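Local atomic coordinates of mucosa-associated lymphoid tissue lymphoma translocation protein 1 (Isoform 2) (Homo sapiens, PDB entry 3BFO), a protein that is a paracaspase, a cysteine-type endopeptidase of the caspase-like family, and carries immunoglobulin-like domains that probably serve in protein-protein contacts. Residues L4-E9 / D74-K79; L15-T20 / Y56-H61. One frame throughout, in Å; residues are numbered along the deposited sequence. Where two conformers were deposited one is given.

Interaction 1: residues L4-E9 / D74-K79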
loop_
_atom_site.group_PDB
_atom_site.type_symbol
_atom_site.label_atom_id
_atom_site.label_comp_id
_atom_site.label_asym_id
_atom_site.label_seq_id
_atom_site.Cartn_x
_atom_site.Cartn_y
_atom_site.Cartn_z
ATOM N N LEU A 4 12.990 -1.313 -12.152
ATOM C CA LEU A 4 11.884 -1.462 -11.206
ATOM C C LEU A 4 10.888 -0.399 -11.555
ATOM O O LEU A 4 11.211 0.805 -11.687
ATOM C CB LEU A 4 12.407 -1.301 -9.789
ATOM C CG LEU A 4 11.365 -1.474 -8.714
ATOM C CD1 LEU A 4 12.018 -2.036 -7.452
ATOM C CD2 LEU A 4 10.661 -0.171 -8.390
ATOM N N GLN A 5 9.634 -0.803 -11.710
ATOM C CA GLN A 5 8.601 0.161 -12.062
ATOM C C GLN A 5 7.241 -0.261 -11.469
ATOM O O GLN A 5 6.791 -1.381 -11.687
ATOM C CB GLN A 5 8.490 0.258 -13.597
ATOM C CG GLN A 5 7.387 1.221 -14.029
ATOM C CD GLN A 5 7.618 2.617 -13.519
ATOM O OE1 GLN A 5 8.678 3.229 -13.761
ATOM N NE2 GLN A 5 6.618 3.163 -12.828
ATOM N N ILE A 6 6.613 0.640 -10.758
ATOM C CA ILE A 6 5.251 0.399 -10.253
ATOM C C ILE A 6 4.295 0.522 -11.456
ATOM O O ILE A 6 4.261 1.577 -12.180
ATOM C CB ILE A 6 4.883 1.418 -9.151
ATOM C CG1 ILE A 6 5.794 1.179 -7.929
ATOM C CG2 ILE A 6 3.384 1.249 -8.737
ATOM C CD1 ILE A 6 5.597 2.158 -6.844
ATOM N N CYS A 7 3.474 -0.520 -11.611
ATOM C CA CYS A 7 2.509 -0.566 -12.710
ATOM C C CYS A 7 1.093 -0.465 -12.192
ATOM O O CYS A 7 0.244 0.055 -12.908
ATOM C CB CYS A 7 2.698 -1.854 -13.476
ATOM S SG CYS A 7 4.291 -1.813 -14.351
ATOM N N VAL A 8 0.810 -0.988 -10.989
ATOM C CA VAL A 8 -0.539 -0.900 -10.387
ATOM C C VAL A 8 -0.341 -0.043 -9.154
ATOM O O VAL A 8 0.450 -0.372 -8.253
ATOM C CB VAL A 8 -1.148 -2.237 -9.998
ATOM C CG1 VAL A 8 -2.515 -2.057 -9.280
ATOM C CG2 VAL A 8 -1.318 -3.139 -11.210
ATOM N N GLU A 9 -1.017 1.111 -9.161
ATOM C CA GLU A 9 -1.022 2.090 -8.104
ATOM C C GLU A 9 -2.221 1.838 -7.166
ATOM O O GLU A 9 -3.294 1.475 -7.652
ATOM C CB GLU A 9 -1.035 3.527 -8.643
ATOM C CG GLU A 9 0.260 3.900 -9.299
ATOM C CD GLU A 9 1.417 4.304 -8.348
ATOM O OE1 GLU A 9 1.292 4.225 -7.131
ATOM O OE2 GLU A 9 2.483 4.733 -8.887
ATOM N N ASP A 74 17.181 -0.121 -7.064
ATOM C CA ASP A 74 16.230 0.946 -7.361
ATOM C C ASP A 74 15.116 0.898 -6.316
ATOM O O ASP A 74 14.802 -0.144 -5.751
ATOM C CB ASP A 74 15.438 0.604 -8.673
ATOM C CG ASP A 74 16.221 0.651 -9.968
ATOM O OD1 ASP A 74 17.280 1.260 -9.977
ATOM O OD2 ASP A 74 15.678 0.081 -11.007
ATOM N N SER A 75 14.438 2.028 -6.152
ATOM C CA SER A 75 13.213 2.022 -5.353
ATOM C C SER A 75 12.303 3.154 -5.803
ATOM O O SER A 75 12.755 4.209 -6.301
ATOM C CB SER A 75 13.525 2.131 -3.841
ATOM O OG SER A 75 13.981 3.445 -3.499
ATOM N N GLN A 76 11.013 2.895 -5.621
ATOM C CA GLN A 76 9.985 3.840 -5.940
ATOM C C GLN A 76 8.977 3.767 -4.795
ATOM O O GLN A 76 8.681 2.727 -4.269
ATOM C CB GLN A 76 9.299 3.432 -7.261
ATOM C CG GLN A 76 10.100 3.673 -8.536
ATOM C CD GLN A 76 9.305 3.474 -9.837
ATOM O OE1 GLN A 76 8.186 2.924 -9.835
ATOM N NE2 GLN A 76 9.866 3.973 -10.955
ATOM N N ASP A 77 8.343 4.945 -4.539
ATOM C CA ASP A 77 7.188 4.986 -3.634
ATOM C C ASP A 77 5.926 5.069 -4.484
ATOM O O ASP A 77 5.852 5.832 -5.476
ATOM C CB ASP A 77 7.241 6.212 -2.694
ATOM C CG ASP A 77 8.291 6.027 -1.615
ATOM O OD1 ASP A 77 8.531 4.884 -1.137
ATOM O OD2 ASP A 77 8.891 7.035 -1.252
ATOM N N SER A 78 4.914 4.301 -4.070
ATOM C CA SER A 78 3.623 4.448 -4.697
ATOM C C SER A 78 3.120 5.808 -4.421
ATOM O O SER A 78 3.549 6.522 -3.503
ATOM C CB SER A 78 2.604 3.459 -4.140
ATOM O OG SER A 78 2.154 3.810 -2.811
ATOM N N LYS A 79 2.093 6.146 -5.179
ATOM C CA LYS A 79 1.248 7.271 -4.834
ATOM C C LYS A 79 0.726 7.120 -3.375
ATOM O O LYS A 79 0.493 5.989 -2.889
ATOM C CB LYS A 79 0.061 7.402 -5.809
ATOM C CG LYS A 79 0.312 8.407 -6.907
ATOM C CD LYS A 79 1.235 7.941 -8.012
ATOM C CE LYS A 79 1.978 9.112 -8.583
ATOM N NZ LYS A 79 2.073 9.070 -10.070
HETATM O O HOH W 1 13.233 2.415 -11.082
HETATM O O HOH W 2 4.580 5.887 -8.000
#

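Interaction 2: residues L15-T20 / Y56-H61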
loop_
_atom_site.group_PDB
_atom_site.type_symbol
_atom_site.label_atom_id
_atom_site.label_comp_id
_atom_site.label_asym_id
_atom_site.label_seq_id
_atom_site.Cartn_x
_atom_site.Cartn_y
_atom_site.Cartn_z
ATOM N N LEU A 15 -14.919 4.558 2.880
ATOM C CA LEU A 15 -15.464 3.318 3.431
ATOM C C LEU A 15 -16.336 3.608 4.630
ATOM O O LEU A 15 -16.195 4.634 5.273
ATOM C CB LEU A 15 -14.314 2.400 3.883
ATOM C CG LEU A 15 -13.383 1.987 2.735
ATOM C CD1 LEU A 15 -12.242 1.143 3.299
ATOM C CD2 LEU A 15 -14.115 1.231 1.625
ATOM N N MET A 16 -17.214 2.663 4.948
ATOM C CA MET A 16 -17.980 2.733 6.191
ATOM C C MET A 16 -17.394 1.762 7.219
ATOM O O MET A 16 -16.752 0.768 6.841
ATOM C CB MET A 16 -19.435 2.419 5.904
ATOM C CG MET A 16 -19.822 1.051 5.500
ATOM S SD MET A 16 -21.607 1.048 5.161
ATOM C CE MET A 16 -22.263 1.648 6.719
ATOM N N PRO A 17 -17.617 2.000 8.525
ATOM C CA PRO A 17 -17.162 0.994 9.474
ATOM C C PRO A 17 -17.776 -0.373 9.068
ATOM O O PRO A 17 -18.943 -0.445 8.708
ATOM C CB PRO A 17 -17.669 1.528 10.829
ATOM C CG PRO A 17 -17.719 2.997 10.601
ATOM C CD PRO A 17 -18.222 3.171 9.198
ATOM N N GLY A 18 -16.999 -1.437 9.169
ATOM C CA GLY A 18 -17.485 -2.748 8.826
ATOM C C GLY A 18 -17.142 -3.163 7.411
ATOM O O GLY A 18 -17.203 -4.343 7.108
ATOM N N SER A 19 -16.798 -2.193 6.545
ATOM C CA SER A 19 -16.410 -2.428 5.121
ATOM C C SER A 19 -15.030 -3.061 5.086
ATOM O O SER A 19 -14.397 -3.249 6.126
ATOM C CB SER A 19 -16.314 -1.091 4.384
ATOM O OG SER A 19 -17.595 -0.506 4.218
ATOM N N THR A 20 -14.575 -3.434 3.895
ATOM C CA THR A 20 -13.262 -3.987 3.722
ATOM C C THR A 20 -12.328 -2.951 3.113
ATOM O O THR A 20 -12.682 -2.254 2.152
ATOM C CB THR A 20 -13.333 -5.243 2.824
ATOM O OG1 THR A 20 -14.148 -6.226 3.501
ATOM C CG2 THR A 20 -11.960 -5.820 2.546
ATOM N N TYR A 56 -12.640 -5.815 8.195
ATOM C CA TYR A 56 -13.752 -5.078 8.787
ATOM C C TYR A 56 -13.072 -3.835 9.340
ATOM O O TYR A 56 -12.358 -3.897 10.372
ATOM C CB TYR A 56 -14.358 -5.821 10.022
ATOM C CG TYR A 56 -14.999 -7.172 9.741
ATOM C CD1 TYR A 56 -16.327 -7.267 9.319
ATOM C CD2 TYR A 56 -14.275 -8.340 9.913
ATOM C CE1 TYR A 56 -16.904 -8.525 9.059
ATOM C CE2 TYR A 56 -14.818 -9.570 9.629
ATOM C CZ TYR A 56 -16.122 -9.662 9.223
ATOM O OH TYR A 56 -16.627 -10.919 8.959
ATOM N N VAL A 57 -13.230 -2.713 8.691
ATOM C CA VAL A 57 -12.553 -1.493 9.109
ATOM C C VAL A 57 -13.294 -0.739 10.181
ATOM O O VAL A 57 -14.508 -0.885 10.397
ATOM C CB VAL A 57 -12.322 -0.537 7.962
ATOM C CG1 VAL A 57 -11.453 -1.129 6.909
ATOM C CG2 VAL A 57 -13.627 -0.002 7.328
ATOM N N ASP A 58 -12.517 0.067 10.895
ATOM C CA ASP A 58 -13.110 1.037 11.814
ATOM C C ASP A 58 -12.293 2.298 11.733
ATOM O O ASP A 58 -11.384 2.412 10.893
ATOM C CB ASP A 58 -13.239 0.477 13.238
ATOM C CG ASP A 58 -14.485 0.987 13.952
ATOM O OD1 ASP A 58 -14.984 2.121 13.683
ATOM O OD2 ASP A 58 -14.996 0.214 14.792
ATOM N N LEU A 59 -12.584 3.265 12.603
ATOM C CA LEU A 59 -11.968 4.591 12.445
ATOM C C LEU A 59 -10.453 4.525 12.549
ATOM O O LEU A 59 -9.755 5.365 11.983
ATOM C CB LEU A 59 -12.531 5.590 13.478
ATOM C CG LEU A 59 -14.053 5.773 13.440
ATOM C CD1 LEU A 59 -14.443 6.821 14.476
ATOM C CD2 LEU A 59 -14.548 6.163 12.059
ATOM N N GLU A 60 -9.946 3.536 13.281
ATOM C CA GLU A 60 -8.498 3.406 13.433
ATOM C C GLU A 60 -7.789 3.164 12.103
ATOM O O GLU A 60 -6.591 3.407 11.978
ATOM C CB GLU A 60 -8.122 2.288 14.409
ATOM C CG GLU A 60 -8.516 0.899 13.926
ATOM C CD GLU A 60 -7.906 -0.213 14.763
ATOM O OE1 GLU A 60 -6.684 -0.195 14.998
ATOM O OE2 GLU A 60 -8.653 -1.108 15.187
ATOM N N HIS A 61 -8.519 2.691 11.091
ATOM C CA HIS A 61 -7.879 2.425 9.791
ATOM C C HIS A 61 -7.873 3.634 8.864
ATOM O O HIS A 61 -7.303 3.562 7.767
ATOM C CB HIS A 61 -8.584 1.267 9.121
ATOM C CG HIS A 61 -8.629 0.054 9.971
ATOM N ND1 HIS A 61 -7.532 -0.744 10.245
ATOM C CD2 HIS A 61 -9.667 -0.460 10.654
ATOM C CE1 HIS A 61 -7.906 -1.694 11.083
ATOM N NE2 HIS A 61 -9.192 -1.548 11.335
#

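Interaction 1: residues L4-E9 / D74-K79
Gln76 reaches across to the backbone of Ile6 and to the side chain of Gln5. It accepts a hydrogen bond from Ile6 N at OE1 (2.9 Å), and its NE2 donates to Gln5 OE1. The two amide planes are 68° apart, and Gln76 NE2 comes from above the Gln5 carbonyl plane, not along a lone pair. Gln5 NE2 in turn bonds its neighbour's carbonyl, Ile6 O (2.9 Å), which holds the Gln5 amide in place. The tight part lies beside this network. Leu4 CB meets Asp74 CB at 3.7 Å, Leu4 CD2 packs on Gln76 CG at 3.9 Å, and Ile6 CD1 rests on the backbone of Ser78. Beyond Ile6 and Ser78 lies Cys25 of strand 21-28. Were Gln76 cut back to an alanine, Ile6 N and Gln5 OE1 would probably lose these partners and a gap would open beside Leu4. Leu4 N donates to the anti lone pair of Asp74 OD2, and a water donates to Leu4 O and, weakly, to Asp74 OD2. The Glu9 and Lys79 end is looser. Glu9, bent at chi2 (-80°), turns OE1 onto Lys79 N (2.9 Å). A water bridges Glu9 OE2 and Asp77 O. Exposed Lys79 keeps NZ 4.5 Å from Glu9 OE2, too far for a salt bridge. Strand 5-8, with a classic beta bulge at Cys7 and Val8 opposite Val26, thus meets strand 75-85 through side chains, where the two sheets of an immunoglobulin sandwich come together.

Interaction 2: residues L15-T20 / Y56-H61
Two backbone hydrogen bonds join Gly18 and Ser19 to Val57. Gly18 N donates to Val57 O (2.8 Å), and Val57 N donates to Ser19 O (2.9 Å). Gly18 and Ser19 belong to a type II beta turn, Met16 to Ser19, at one end of the immunoglobulin fold. The turn is closed by Ser19 N to Met16 O. Glycine suits its third position, because a CB at these backbone angles would jam against the carbonyl O of Pro17. The same acceptors also receive CA-H...O contacts: Pro17 CA lies 3.4 Å from Val57 O, and Tyr56 CA approaches Ser19 O. Packing centres on Val57, which is buried under the turn. With CG1 beside the backbone N (chi1 -61°), CG2 points at the turn. There it meets Ser19 CB at 4.1 Å and, more loosely, Leu15 CB. Val57 and Leu15 both also touch Leu21 of strand 21-28. Farther out, Pro17 CB lies beside Asp58 OD1, which accepts a bond from Leu59 N at the start of the 3-10 segment 59-61. Tyr56 CD1 comes within 3.8 Å of Gly18 O. The shortest side-chain approach between the two segments is Val57 CG2 to Met16 O, at 3.3 Å.

Interactions 1 and 2 lie on opposite sides of the centre of one immunoglobulin domain. Their centres are 26 Å apart, their nearest atoms about 13 Å. The chain passes through 4-9, 15-20, 56-61 and last 74-79. Strand 21-28 links the two. It pairs with strand 5-8 near interaction 1, and its Leu21 touches Leu15 and Val57. Strand 75-85 starts in interaction 1 and reaches Leu15 and Val57 through Ile83 and Ile85. Interaction 1 joins the outer strand 5-8 of one sheet to the first part of strand 75-85 of the other; interaction 2 joins two loops at the far end. Together they probably help to tie the two sheets together near both ends.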